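PDB 4HZI: ABC transporter ATP-binding protein from Leptospira interrogans serovar Copenhageni, which probably binds and hydrolyses ATP as the ATPase subunit of an orphan ABC transporter involved in manganese utilization and tolerance. Local coordinates for residues A[33-38]-A[53-58]; A[57-62]-A[224-229]; A[79-84]-A[105-110]; A[241-246]-A[253-258]. One frame throughout, in Å; residues are numbered along the deposited sequence.

Contact 1 (A[33-38]-A[53-58]); sequences SLLSLE and VSFEIK
Leu35 and Leu37 lie on the same sheet face as Phe55 and Ile57, and the leucine methyls meet the phenyl ring and the isoleucine across the antiparallel strands. Leu37 CD2 is 3.9 Å from Phe55 CE2 and also touches Val53 CG1, while Leu37 CD1 stands above one face of the Phe55 ring, displaced toward its rim. Leu35 CD2 reaches Ile57 CD1 at 4.1 Å, the two side chains running side by side in the same direction. Glu56 points to the opposite face, where its OE1 accepts a 2.8 Å hydrogen bond from Ser33 OG, which meets the oxygen nearly along its C-O axis. Glu56 has CG between its backbone N and carbonyl carbon (chi1 70°) and bends again at chi2, which carries OE1 to the serine and leaves OE2 for a salt bridge with Lys58 NZ (2.8 Å). One carboxylate thus joins both strands.

The backbone sets these positions. Leu37 N bonds to Phe55 O at 3.0 Å with an almost straight N-H...O angle of 177°, and Ile57 N bonds to Leu35 O. Farther along, Leu34 N (2.9 Å) and Leu35 N (3.0 Å) both donate to Ile57 O, the signature of a classic beta bulge; the register slips by one residue between Ser33 and Leu35.

The strand 53-58 forms one margin of a four-stranded antiparallel sheet, with 36-42 between it and 90-93. Leu76 of helix 73-80 packs on Leu37 and Phe55, and Phe194 of strand 194-198 touches Leu34 and Leu35, so the apolar face looks into the core between this sheet and the neighbouring mixed one.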
loop_
_atom_site.group_PDB
_atom_site.type_symbol
_atom_site.label_atom_id
_atom_site.label_comp_id
_atom_site.label_asym_id
_atom_site.label_seq_id
_atom_site.Cartn_x
_atom_site.Cartn_y
_atom_site.Cartn_z
ATOM N N SER A 33 0.783 -15.199 30.245
ATOM C CA SER A 33 1.379 -14.076 29.497
ATOM C C SER A 33 2.369 -14.687 28.499
ATOM O O SER A 33 3.318 -15.342 28.909
ATOM C CB SER A 33 2.116 -13.136 30.430
ATOM O OG SER A 33 2.805 -12.145 29.661
ATOM N N LEU A 34 2.148 -14.504 27.204
ATOM C CA LEU A 34 2.979 -15.187 26.189
ATOM C C LEU A 34 4.115 -14.227 25.722
ATOM O O LEU A 34 5.244 -14.601 25.679
ATOM C CB LEU A 34 2.123 -15.656 25.005
ATOM C CG LEU A 34 2.813 -16.557 23.989
ATOM C CD1 LEU A 34 1.828 -17.546 23.332
ATOM C CD2 LEU A 34 3.474 -15.688 22.938
ATOM N N LEU A 35 3.765 -13.020 25.345
ATOM C CA LEU A 35 4.754 -11.975 25.000
ATOM C C LEU A 35 4.546 -10.768 25.914
ATOM O O LEU A 35 3.416 -10.266 26.091
ATOM C CB LEU A 35 4.594 -11.542 23.565
ATOM C CG LEU A 35 5.587 -10.453 23.109
ATOM C CD1 LEU A 35 6.996 -11.024 23.091
ATOM C CD2 LEU A 35 5.247 -9.854 21.771
ATOM N N SER A 36 5.632 -10.278 26.507
ATOM C CA SER A 36 5.516 -9.072 27.298
ATOM C C SER A 36 6.713 -8.166 27.071
ATOM O O SER A 36 7.840 -8.642 27.033
ATOM C CB SER A 36 5.362 -9.333 28.770
ATOM O OG SER A 36 6.443 -10.000 29.305
ATOM N N LEU A 37 6.406 -6.895 26.881
ATOM C CA LEU A 37 7.414 -5.838 26.779
ATOM C C LEU A 37 7.127 -4.857 27.907
ATOM O O LEU A 37 5.991 -4.395 28.072
ATOM C CB LEU A 37 7.303 -5.119 25.465
ATOM C CG LEU A 37 7.889 -5.842 24.249
ATOM C CD1 LEU A 37 7.064 -7.063 23.844
ATOM C CD2 LEU A 37 8.021 -4.904 23.093
ATOM N N GLU A 38 8.150 -4.568 28.690
ATOM C CA GLU A 38 8.044 -3.570 29.769
ATOM C C GLU A 38 9.129 -2.485 29.578
ATOM O O GLU A 38 10.315 -2.792 29.690
ATOM C CB GLU A 38 8.269 -4.267 31.102
ATOM C CG GLU A 38 7.214 -5.319 31.396
ATOM C CD GLU A 38 7.372 -5.949 32.771
ATOM O OE1 GLU A 38 8.449 -6.511 33.070
ATOM O OE2 GLU A 38 6.404 -5.892 33.546
ATOM N N VAL A 53 8.387 1.269 25.378
ATOM C CA VAL A 53 7.249 0.543 24.779
ATOM C C VAL A 53 6.810 -0.565 25.731
ATOM O O VAL A 53 7.588 -1.394 26.171
ATOM C CB VAL A 53 7.653 -0.025 23.392
ATOM C CG1 VAL A 53 6.584 -0.987 22.837
ATOM C CG2 VAL A 53 7.817 1.095 22.420
ATOM N N SER A 54 5.519 -0.531 26.083
ATOM C CA SER A 54 4.961 -1.516 26.976
ATOM C C SER A 54 3.633 -2.060 26.418
ATOM O O SER A 54 2.729 -1.304 26.035
ATOM C CB SER A 54 4.718 -0.869 28.349
ATOM O OG SER A 54 5.953 -0.581 28.993
ATOM N N PHE A 55 3.549 -3.375 26.356
ATOM C CA PHE A 55 2.313 -4.057 26.056
ATOM C C PHE A 55 2.470 -5.543 26.329
ATOM O O PHE A 55 3.554 -6.031 26.643
ATOM C CB PHE A 55 1.805 -3.772 24.636
ATOM C CG PHE A 55 2.641 -4.337 23.517
ATOM C CD1 PHE A 55 2.394 -5.621 22.965
ATOM C CD2 PHE A 55 3.627 -3.538 22.940
ATOM C CE1 PHE A 55 3.150 -6.079 21.889
ATOM C CE2 PHE A 55 4.382 -4.009 21.856
ATOM C CZ PHE A 55 4.134 -5.264 21.332
ATOM N N GLU A 56 1.389 -6.301 26.211
ATOM C CA GLU A 56 1.545 -7.745 26.379
ATOM C C GLU A 56 0.483 -8.502 25.593
ATOM O O GLU A 56 -0.541 -7.922 25.274
ATOM C CB GLU A 56 1.544 -8.149 27.841
ATOM C CG GLU A 56 0.249 -8.047 28.584
ATOM C CD GLU A 56 -0.096 -9.346 29.341
ATOM O OE1 GLU A 56 0.773 -10.261 29.532
ATOM O OE2 GLU A 56 -1.275 -9.460 29.745
ATOM N N ILE A 57 0.793 -9.742 25.222
ATOM C CA ILE A 57 -0.145 -10.563 24.450
ATOM C C ILE A 57 -0.215 -11.882 25.220
ATOM O O ILE A 57 0.808 -12.505 25.529
ATOM C CB ILE A 57 0.339 -10.832 22.988
ATOM C CG1 ILE A 57 0.627 -9.523 22.241
ATOM C CG2 ILE A 57 -0.675 -11.718 22.246
ATOM C CD1 ILE A 57 1.252 -9.694 20.867
ATOM N N LYS A 58 -1.436 -12.311 25.550
ATOM C CA LYS A 58 -1.614 -13.583 26.246
ATOM C C LYS A 58 -1.849 -14.684 25.228
ATOM O O LYS A 58 -2.180 -14.418 24.060
ATOM C CB LYS A 58 -2.813 -13.481 27.176
ATOM C CG LYS A 58 -2.713 -12.311 28.141
ATOM C CD LYS A 58 -3.366 -12.656 29.454
ATOM C CE LYS A 58 -3.250 -11.524 30.454
ATOM N NZ LYS A 58 -3.922 -10.306 29.945
#

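Contact 2 (A[57-62]-A[224-229]); sequences IKTNEH and KFTSLY
The imidazole of His62 turns an edge toward the Phe225 ring in a T-shaped pair at the mixed sheet of the ABC ATPase core: the planes are inclined by 61°, and His62 CE1 sits over the centre of one phenyl face, 3.3 Å above it. Ser227 OG lies at another part of the imidazole edge, near its plane, and is 2.8 Å from His62 ND1 in a nearly straight hydrogen bond; the same hydroxyl also bonds Tyr241 OH. A water is also in the imidazole plane, bonded to NE2 and accepting from Phe225 N. Around the same imidazole, Phe240 makes an edge-to-face pair and His220 a further ring contact.

These groups mark the start of two neighbouring parallel strands, 62-67 and 227-231. His62 and Ser227 form the parallel bridge, and Ser227 N donates to Glu61 O at 3.1 Å. Strand 53-58 leads into 62-67 through a type II turn, Lys58 to Glu61, closed by Glu61 N to Lys58 O. Glu61 folds back so that OE1 accepts from Lys58 N, a second tie within the turn.

Beside the turn, Ile57 CG2 meets Thr226 CG2 at 3.6 Å, the two side chains running antiparallel as they pass. Thr226 has OG1 anti to its carbonyl carbon (chi1 -55°), which directs the hydroxyl at the turn while the methyl packs on Ile57; OG1 accepts from Asn60 N at 2.7 Å.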
loop_
_atom_site.group_PDB
_atom_site.type_symbol
_atom_site.label_atom_id
_atom_site.label_comp_id
_atom_site.label_asym_id
_atom_site.label_seq_id
_atom_site.Cartn_x
_atom_site.Cartn_y
_atom_site.Cartn_z
ATOM N N ILE A 57 0.793 -9.742 25.222
ATOM C CA ILE A 57 -0.145 -10.563 24.450
ATOM C C ILE A 57 -0.215 -11.882 25.220
ATOM O O ILE A 57 0.808 -12.505 25.529
ATOM C CB ILE A 57 0.339 -10.832 22.988
ATOM C CG1 ILE A 57 0.627 -9.523 22.241
ATOM C CG2 ILE A 57 -0.675 -11.718 22.246
ATOM C CD1 ILE A 57 1.252 -9.694 20.867
ATOM N N LYS A 58 -1.436 -12.311 25.550
ATOM C CA LYS A 58 -1.614 -13.583 26.246
ATOM C C LYS A 58 -1.849 -14.684 25.228
ATOM O O LYS A 58 -2.180 -14.418 24.060
ATOM C CB LYS A 58 -2.813 -13.481 27.176
ATOM C CG LYS A 58 -2.713 -12.311 28.141
ATOM C CD LYS A 58 -3.366 -12.656 29.454
ATOM C CE LYS A 58 -3.250 -11.524 30.454
ATOM N NZ LYS A 58 -3.922 -10.306 29.945
ATOM N N THR A 59 -1.610 -15.921 25.663
ATOM C CA THR A 59 -1.905 -17.099 24.872
ATOM C C THR A 59 -3.291 -16.982 24.232
ATOM O O THR A 59 -4.259 -16.626 24.885
ATOM C CB THR A 59 -1.774 -18.368 25.732
ATOM O OG1 THR A 59 -0.418 -18.469 26.150
ATOM C CG2 THR A 59 -2.079 -19.604 24.916
ATOM N N ASN A 60 -3.340 -17.232 22.932
ATOM C CA ASN A 60 -4.570 -17.191 22.134
ATOM C C ASN A 60 -5.227 -15.817 21.958
ATOM O O ASN A 60 -6.374 -15.704 21.487
ATOM C CB ASN A 60 -5.568 -18.275 22.640
ATOM C CG ASN A 60 -4.995 -19.679 22.514
ATOM O OD1 ASN A 60 -4.208 -19.972 21.616
ATOM N ND2 ASN A 60 -5.415 -20.567 23.401
ATOM N N GLU A 61 -4.495 -14.744 22.281
ATOM C CA GLU A 61 -4.914 -13.425 21.883
ATOM C C GLU A 61 -4.379 -13.026 20.485
ATOM O O GLU A 61 -3.306 -13.494 19.988
ATOM C CB GLU A 61 -4.479 -12.351 22.896
ATOM C CG GLU A 61 -5.126 -12.512 24.249
ATOM C CD GLU A 61 -4.864 -11.319 25.144
ATOM O OE1 GLU A 61 -3.749 -10.719 25.033
ATOM O OE2 GLU A 61 -5.774 -11.006 25.963
ATOM N N HIS A 62 -5.143 -12.155 19.859
ATOM C CA HIS A 62 -4.804 -11.605 18.559
ATOM C C HIS A 62 -4.742 -10.076 18.777
ATOM O O HIS A 62 -5.743 -9.417 19.055
ATOM C CB HIS A 62 -5.850 -12.065 17.530
ATOM C CG HIS A 62 -5.817 -13.537 17.329
ATOM N ND1 HIS A 62 -4.749 -14.180 16.718
ATOM C CD2 HIS A 62 -6.639 -14.523 17.785
ATOM C CE1 HIS A 62 -4.956 -15.486 16.738
ATOM N NE2 HIS A 62 -6.098 -15.721 17.378
ATOM N N LYS A 224 -7.203 -22.541 17.503
ATOM C CA LYS A 224 -6.717 -21.450 18.351
ATOM C C LYS A 224 -5.219 -21.177 18.059
ATOM O O LYS A 224 -4.435 -22.117 17.839
ATOM C CB LYS A 224 -6.939 -21.756 19.833
ATOM C CG LYS A 224 -8.375 -21.528 20.292
ATOM C CD LYS A 224 -8.532 -21.839 21.772
ATOM C CE LYS A 224 -9.982 -21.787 22.212
ATOM N NZ LYS A 224 -10.731 -20.583 21.725
ATOM N N PHE A 225 -4.841 -19.886 18.022
ATOM C CA PHE A 225 -3.426 -19.474 17.847
ATOM C C PHE A 225 -3.207 -18.052 18.400
ATOM O O PHE A 225 -4.147 -17.446 18.922
ATOM C CB PHE A 225 -2.939 -19.607 16.388
ATOM C CG PHE A 225 -3.526 -18.607 15.397
ATOM C CD1 PHE A 225 -4.852 -18.645 15.011
ATOM C CD2 PHE A 225 -2.714 -17.637 14.799
ATOM C CE1 PHE A 225 -5.345 -17.774 14.059
ATOM C CE2 PHE A 225 -3.210 -16.743 13.868
ATOM C CZ PHE A 225 -4.536 -16.771 13.511
ATOM N N THR A 226 -1.957 -17.612 18.414
ATOM C CA THR A 226 -1.606 -16.304 19.031
ATOM C C THR A 226 -0.910 -15.487 17.945
ATOM O O THR A 226 -0.051 -16.022 17.236
ATOM C CB THR A 226 -0.660 -16.451 20.244
ATOM O OG1 THR A 226 -1.225 -17.352 21.199
ATOM C CG2 THR A 226 -0.487 -15.118 20.956
ATOM N N SER A 227 -1.268 -14.216 17.817
ATOM C CA SER A 227 -0.701 -13.394 16.768
ATOM C C SER A 227 -0.579 -11.919 17.063
ATOM O O SER A 227 -1.317 -11.365 17.861
ATOM C CB SER A 227 -1.452 -13.607 15.446
ATOM O OG SER A 227 -2.670 -12.944 15.402
ATOM N N LEU A 228 0.324 -11.308 16.306
ATOM C CA LEU A 228 0.559 -9.881 16.290
ATOM C C LEU A 228 0.529 -9.450 14.850
ATOM O O LEU A 228 1.302 -9.904 14.068
ATOM C CB LEU A 228 1.930 -9.546 16.894
ATOM C CG LEU A 228 2.360 -8.089 16.884
ATOM C CD1 LEU A 228 1.436 -7.205 17.703
ATOM C CD2 LEU A 228 3.776 -7.941 17.448
ATOM N N TYR A 229 -0.394 -8.589 14.518
ATOM C CA TYR A 229 -0.663 -8.124 13.164
ATOM C C TYR A 229 -0.230 -6.678 13.081
ATOM O O TYR A 229 -0.727 -5.808 13.817
ATOM C CB TYR A 229 -2.149 -8.242 12.902
ATOM C CG TYR A 229 -2.633 -8.068 11.478
ATOM C CD1 TYR A 229 -2.853 -6.795 10.934
ATOM C CD2 TYR A 229 -2.917 -9.173 10.669
ATOM C CE1 TYR A 229 -3.329 -6.649 9.637
ATOM C CE2 TYR A 229 -3.399 -9.019 9.379
ATOM C CZ TYR A 229 -3.567 -7.766 8.857
ATOM O OH TYR A 229 -4.038 -7.624 7.579
HETATM O O HOH W 1 -7.301 -18.101 18.235
#

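Contact 3 (A[79-84]-A[105-110]); sequences LIYGMI and DLRKRI
Arg107 crosses Tyr81 at about a right angle and lays its aliphatic chain on the phenol, the close-packed part of this contact. Arg107 CD stands 3.4 Å from the centroid of the Tyr81 ring and 18° off its normal, a CH-pi contact over one face, with CE2 the nearest ring carbon to CD. Bends at chi2 and chi3 turn the guanidinium toward the tyrosine's backbone, where NH1 donates to Tyr81 O at 2.7 Å. That bond is short but not straight: the angle at the hydrogen is 139°, and the donor is tilted from the carbonyl plane. Met83 SD also lies 3.3 Å from NH1.

The buried side is mainly aliphatic. Ile110 CD1 lies 3.5 Å from Ile80 O, a carbonyl that accepts a hydrogen bond from Tyr98 OH, and Ile110 CG2 touches Tyr81 CD1. Leu106 CD2 fits against the backbone of Ile80 and Gly82. Phe194 and Ile196 of strand 194-198 pack on both Ile80 and Ile110, continuing this core.

Toward solvent the contact is looser. Met83 is exposed and meets Arg107 mainly at the guanidinium end, while a water links Tyr81 OH with Ile110 O, 2.6 Å from each, at the phenol edge.

The helix end that Arg107 and Leu106 pack against is a Schellman motif: Gly82, at positive phi, is the C-prime residue, with Met83 N bonded to Asn78 O and Gly82 N to Leu79 O. It ends helix 73-80, whose first residues belong to a probable Walker A motif, and sets that terminus against helix 103-108.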
loop_
_atom_site.group_PDB
_atom_site.type_symbol
_atom_site.label_atom_id
_atom_site.label_comp_id
_atom_site.label_asym_id
_atom_site.label_seq_id
_atom_site.Cartn_x
_atom_site.Cartn_y
_atom_site.Cartn_z
ATOM N N LEU A 79 13.106 -6.228 16.958
ATOM C CA LEU A 79 13.435 -6.420 18.332
ATOM C C LEU A 79 12.708 -7.640 18.866
ATOM O O LEU A 79 13.297 -8.503 19.507
ATOM C CB LEU A 79 13.102 -5.138 19.085
ATOM C CG LEU A 79 13.672 -5.002 20.485
ATOM C CD1 LEU A 79 13.776 -3.553 20.910
ATOM C CD2 LEU A 79 12.822 -5.781 21.488
ATOM N N ILE A 80 11.400 -7.754 18.567
ATOM C CA ILE A 80 10.675 -8.973 18.984
ATOM C C ILE A 80 11.268 -10.278 18.380
ATOM O O ILE A 80 11.285 -11.314 19.039
ATOM C CB ILE A 80 9.160 -8.813 18.686
ATOM C CG1 ILE A 80 8.581 -7.688 19.543
ATOM C CG2 ILE A 80 8.392 -10.104 18.939
ATOM C CD1 ILE A 80 7.214 -7.184 19.165
ATOM N N TYR A 81 11.855 -10.203 17.186
ATOM C CA TYR A 81 12.418 -11.365 16.520
ATOM C C TYR A 81 13.891 -11.584 16.871
ATOM O O TYR A 81 14.553 -12.454 16.290
ATOM C CB TYR A 81 12.214 -11.236 15.006
ATOM C CG TYR A 81 12.279 -12.536 14.226
ATOM C CD1 TYR A 81 11.519 -13.644 14.593
ATOM C CD2 TYR A 81 13.111 -12.660 13.112
ATOM C CE1 TYR A 81 11.588 -14.849 13.869
ATOM C CE2 TYR A 81 13.151 -13.837 12.374
ATOM C CZ TYR A 81 12.396 -14.929 12.759
ATOM O OH TYR A 81 12.475 -16.108 12.030
ATOM N N GLY A 82 14.408 -10.813 17.818
ATOM C CA GLY A 82 15.792 -10.972 18.318
ATOM C C GLY A 82 16.888 -10.485 17.372
ATOM O O GLY A 82 18.050 -10.959 17.457
ATOM N N MET A 83 16.547 -9.568 16.470
ATOM C CA MET A 83 17.501 -9.071 15.452
ATOM C C MET A 83 18.279 -7.855 15.947
ATOM O O MET A 83 19.387 -7.581 15.460
ATOM C CB MET A 83 16.827 -8.713 14.122
ATOM C CG MET A 83 16.208 -9.848 13.314
ATOM S SD MET A 83 17.334 -10.783 12.237
ATOM C CE MET A 83 18.071 -9.464 11.273
ATOM N N ILE A 84 17.675 -7.113 16.874
ATOM C CA ILE A 84 18.301 -6.013 17.587
ATOM C C ILE A 84 17.989 -6.134 19.054
ATOM O O ILE A 84 16.959 -6.717 19.458
ATOM C CB ILE A 84 17.827 -4.620 17.117
ATOM C CG1 ILE A 84 16.330 -4.456 17.347
ATOM C CG2 ILE A 84 18.184 -4.402 15.664
ATOM C CD1 ILE A 84 15.822 -3.070 16.965
ATOM N N ASP A 105 16.840 -20.222 19.203
ATOM C CA ASP A 105 15.726 -20.973 19.787
ATOM C C ASP A 105 14.493 -20.108 19.853
ATOM O O ASP A 105 13.376 -20.571 19.591
ATOM C CB ASP A 105 16.090 -21.512 21.162
ATOM C CG ASP A 105 17.131 -22.620 21.089
ATOM O OD1 ASP A 105 17.227 -23.302 20.051
ATOM O OD2 ASP A 105 17.876 -22.790 22.063
ATOM N N LEU A 106 14.691 -18.834 20.172
ATOM C CA LEU A 106 13.603 -17.852 20.099
ATOM C C LEU A 106 12.944 -17.877 18.733
ATOM O O LEU A 106 11.742 -18.069 18.632
ATOM C CB LEU A 106 14.148 -16.462 20.367
ATOM C CG LEU A 106 13.135 -15.345 20.319
ATOM C CD1 LEU A 106 12.409 -15.354 21.658
ATOM C CD2 LEU A 106 13.826 -14.006 20.050
ATOM N N ARG A 107 13.735 -17.735 17.679
ATOM C CA ARG A 107 13.214 -17.694 16.311
ATOM C C ARG A 107 12.486 -18.942 15.815
ATOM O O ARG A 107 11.562 -18.847 15.019
ATOM C CB ARG A 107 14.322 -17.288 15.350
ATOM C CG ARG A 107 14.872 -15.907 15.697
ATOM C CD ARG A 107 15.288 -15.092 14.488
ATOM N NE ARG A 107 16.735 -14.958 14.377
ATOM C CZ ARG A 107 17.429 -13.837 14.546
ATOM N NH1 ARG A 107 16.835 -12.692 14.838
ATOM N NH2 ARG A 107 18.746 -13.863 14.405
ATOM N N LYS A 108 12.892 -20.110 16.273
ATOM C CA LYS A 108 12.132 -21.337 16.015
ATOM C C LYS A 108 10.723 -21.210 16.588
ATOM O O LYS A 108 9.765 -21.729 16.028
ATOM C CB LYS A 108 12.857 -22.535 16.642
ATOM C CG LYS A 108 12.051 -23.827 16.661
ATOM C CD LYS A 108 12.907 -25.025 17.064
ATOM C CE LYS A 108 12.260 -26.340 16.630
ATOM N NZ LYS A 108 12.875 -27.525 17.295
ATOM N N ARG A 109 10.591 -20.506 17.705
ATOM C CA ARG A 109 9.285 -20.328 18.376
ATOM C C ARG A 109 8.358 -19.167 17.922
ATOM O O ARG A 109 7.213 -19.060 18.387
ATOM C CB ARG A 109 9.517 -20.253 19.871
ATOM C CG ARG A 109 10.352 -21.443 20.362
ATOM C CD ARG A 109 10.895 -21.183 21.742
ATOM N NE ARG A 109 9.826 -20.931 22.702
ATOM C CZ ARG A 109 10.039 -20.606 23.974
ATOM N NH1 ARG A 109 11.291 -20.500 24.436
ATOM N NH2 ARG A 109 9.008 -20.394 24.784
ATOM N N ILE A 110 8.845 -18.310 17.044
ATOM C CA ILE A 110 8.090 -17.175 16.525
ATOM C C ILE A 110 7.995 -17.290 15.015
ATOM O O ILE A 110 9.022 -17.233 14.328
ATOM C CB ILE A 110 8.760 -15.850 16.872
ATOM C CG1 ILE A 110 8.923 -15.701 18.388
ATOM C CG2 ILE A 110 7.935 -14.695 16.313
ATOM C CD1 ILE A 110 9.539 -14.352 18.825
HETATM O O HOH W 2 10.790 -18.041 12.546
#

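Contact 4 (A[241-246]-A[253-258]); sequences YSKAVL and IHFGPI
The beta hairpin of strands 243-248 and 251-255 forms one margin of the mixed sheet in the ABC ATPase core, and its backbone pairing is regular at Ala244 and Gly256. Ala244 N donates to Gly256 O at 2.9 Å, and Gly256 N returns a bond to Ala244 O at 3.0 Å, both nearly in line with the acceptor C=O. Leu246 N bonds to His254 O, while Ile253 N closes on Leu246 O at 2.8 Å.

On one face, Val245 CG2 meets Phe255 CD1 at 3.6 Å. Phe255 keeps CG anti to its backbone N (chi1 163°), and the ring extends back along the partner strand until CE1 comes 3.9 Å from Lys243 CE. The lysine arrives there by bending at chi2 and chi3, putting methylene carbon against the ring. Phe55 of strand 53-58 packs on both Val245 and Phe255.

The other face carries Ala244, Leu246 and His254; Leu246 CD1 touches His254 CB. At the exit, Pro257 is the N-cap of helix 258-261. Ile258 N donates to Ser242 O at 2.9 Å, from 48° out of the carbonyl plane, and Ile258 CG2 lies 3.5 Å from Tyr241 O.

Main-chain bonds therefore fix the register, while the side chains add mostly apolar contact. The bond from Ile258 to Ser242 carries the attachment past the strands and ties the first turn of the helix to the entrance of strand 243-248.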
loop_
_atom_site.group_PDB
_atom_site.type_symbol
_atom_site.label_atom_id
_atom_site.label_comp_id
_atom_site.label_asym_id
_atom_site.label_seq_id
_atom_site.Cartn_x
_atom_site.Cartn_y
_atom_site.Cartn_z
ATOM N N TYR A 241 -9.242 -9.770 15.720
ATOM C CA TYR A 241 -8.289 -8.968 16.513
ATOM C C TYR A 241 -9.026 -8.264 17.631
ATOM O O TYR A 241 -9.934 -7.458 17.408
ATOM C CB TYR A 241 -7.476 -8.002 15.604
ATOM C CG TYR A 241 -6.405 -8.831 14.962
ATOM C CD1 TYR A 241 -5.219 -9.126 15.632
ATOM C CD2 TYR A 241 -6.624 -9.437 13.718
ATOM C CE1 TYR A 241 -4.290 -10.009 15.079
ATOM C CE2 TYR A 241 -5.702 -10.321 13.176
ATOM C CZ TYR A 241 -4.551 -10.611 13.824
ATOM O OH TYR A 241 -3.659 -11.518 13.228
ATOM N N SER A 242 -8.671 -8.601 18.856
ATOM C CA SER A 242 -9.410 -8.084 20.012
ATOM C C SER A 242 -8.665 -7.039 20.858
ATOM O O SER A 242 -9.261 -6.405 21.733
ATOM C CB SER A 242 -9.768 -9.271 20.914
ATOM O OG SER A 242 -8.612 -9.785 21.567
ATOM N N LYS A 243 -7.365 -6.883 20.626
ATOM C CA LYS A 243 -6.495 -5.967 21.410
ATOM C C LYS A 243 -5.694 -5.171 20.406
ATOM O O LYS A 243 -5.444 -5.655 19.287
ATOM C CB LYS A 243 -5.476 -6.735 22.237
ATOM C CG LYS A 243 -6.021 -7.730 23.236
ATOM C CD LYS A 243 -6.551 -7.008 24.456
ATOM C CE LYS A 243 -5.415 -6.502 25.326
ATOM N NZ LYS A 243 -5.750 -6.690 26.765
ATOM N N ALA A 244 -5.244 -3.981 20.795
ATOM C CA ALA A 244 -4.400 -3.190 19.891
ATOM C C ALA A 244 -3.385 -2.395 20.702
ATOM O O ALA A 244 -3.549 -2.109 21.911
ATOM C CB ALA A 244 -5.219 -2.277 19.049
ATOM N N VAL A 245 -2.330 -2.055 19.999
ATOM C CA VAL A 245 -1.327 -1.133 20.465
ATOM C C VAL A 245 -1.232 -0.058 19.381
ATOM O O VAL A 245 -1.041 -0.390 18.193
ATOM C CB VAL A 245 0.047 -1.850 20.550
ATOM C CG1 VAL A 245 1.172 -0.879 20.934
ATOM C CG2 VAL A 245 0.025 -2.996 21.525
ATOM N N LEU A 246 -1.326 1.218 19.754
ATOM C CA LEU A 246 -1.263 2.325 18.812
ATOM C C LEU A 246 0.136 2.954 19.010
ATOM O O LEU A 246 0.527 3.220 20.152
ATOM C CB LEU A 246 -2.314 3.389 19.115
ATOM C CG LEU A 246 -3.774 2.961 19.152
ATOM C CD1 LEU A 246 -4.648 4.182 19.413
ATOM C CD2 LEU A 246 -4.249 2.261 17.875
ATOM N N ILE A 253 0.730 5.150 22.182
ATOM C CA ILE A 253 -0.342 6.173 22.348
ATOM C C ILE A 253 -1.471 5.533 23.229
ATOM O O ILE A 253 -2.011 6.171 24.142
ATOM C CB ILE A 253 -0.887 6.602 20.937
ATOM C CG1 ILE A 253 0.103 7.499 20.192
ATOM C CG2 ILE A 253 -2.200 7.367 20.974
ATOM C CD1 ILE A 253 0.982 8.336 21.104
ATOM N N HIS A 254 -1.777 4.260 22.984
ATOM C CA HIS A 254 -2.743 3.506 23.803
ATOM C C HIS A 254 -2.535 1.999 23.569
ATOM O O HIS A 254 -2.072 1.588 22.484
ATOM C CB HIS A 254 -4.225 3.934 23.515
ATOM C CG HIS A 254 -5.130 3.640 24.682
ATOM N ND1 HIS A 254 -5.898 2.499 24.769
ATOM C CD2 HIS A 254 -5.271 4.274 25.871
ATOM C CE1 HIS A 254 -6.519 2.474 25.940
ATOM N NE2 HIS A 254 -6.142 3.530 26.632
ATOM N N PHE A 255 -2.797 1.202 24.604
ATOM C CA PHE A 255 -2.775 -0.239 24.539
ATOM C C PHE A 255 -4.029 -0.703 25.268
ATOM O O PHE A 255 -4.313 -0.244 26.394
ATOM C CB PHE A 255 -1.536 -0.824 25.235
ATOM C CG PHE A 255 -1.635 -2.295 25.572
ATOM C CD1 PHE A 255 -1.931 -3.230 24.583
ATOM C CD2 PHE A 255 -1.452 -2.748 26.849
ATOM C CE1 PHE A 255 -2.063 -4.566 24.885
ATOM C CE2 PHE A 255 -1.578 -4.097 27.160
ATOM C CZ PHE A 255 -1.870 -5.007 26.178
ATOM N N GLY A 256 -4.782 -1.596 24.643
ATOM C CA GLY A 256 -5.939 -2.195 25.330
ATOM C C GLY A 256 -6.896 -2.913 24.405
ATOM O O GLY A 256 -6.551 -3.246 23.251
ATOM N N PRO A 257 -8.120 -3.190 24.894
ATOM C CA PRO A 257 -9.147 -3.774 24.029
ATOM C C PRO A 257 -9.298 -2.918 22.800
ATOM O O PRO A 257 -9.304 -1.700 22.876
ATOM C CB PRO A 257 -10.437 -3.724 24.900
ATOM C CG PRO A 257 -9.940 -3.685 26.312
ATOM C CD PRO A 257 -8.629 -2.892 26.250
ATOM N N ILE A 258 -9.450 -3.555 21.654
ATOM C CA ILE A 258 -9.464 -2.802 20.409
ATOM C C ILE A 258 -10.579 -1.730 20.377
ATOM O O ILE A 258 -10.385 -0.666 19.869
ATOM C CB ILE A 258 -9.483 -3.756 19.226
ATOM C CG1 ILE A 258 -9.143 -3.032 17.919
ATOM C CG2 ILE A 258 -10.828 -4.528 19.167
ATOM C CD1 ILE A 258 -8.884 -4.026 16.798
#

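Contacts 1 and 2 share Ile57 and Lys58, their centres 11 Å apart, and follow strand 53-58 from the antiparallel sheet to the turn that enters the mixed sheet. Contact 2 adjoins contact 4, where Ser227 OG and Tyr241 OH are 2.8 Å apart and hydrogen-bonded. Contact 4 also packs against contact 1, with Phe55 CG 3.6 Å from Val245 CG2. Ile80 of contact 3 brings its CD1 to Leu35 CD2 of contact 1 (4.2 Å) and Leu228 CD2 of contact 2 (3.9 Å). Contacts 3 and 4 do not touch, their nearest atoms being about 9 Å apart. Leu246 of contact 4 lies near the probable Walker A loop without touching it.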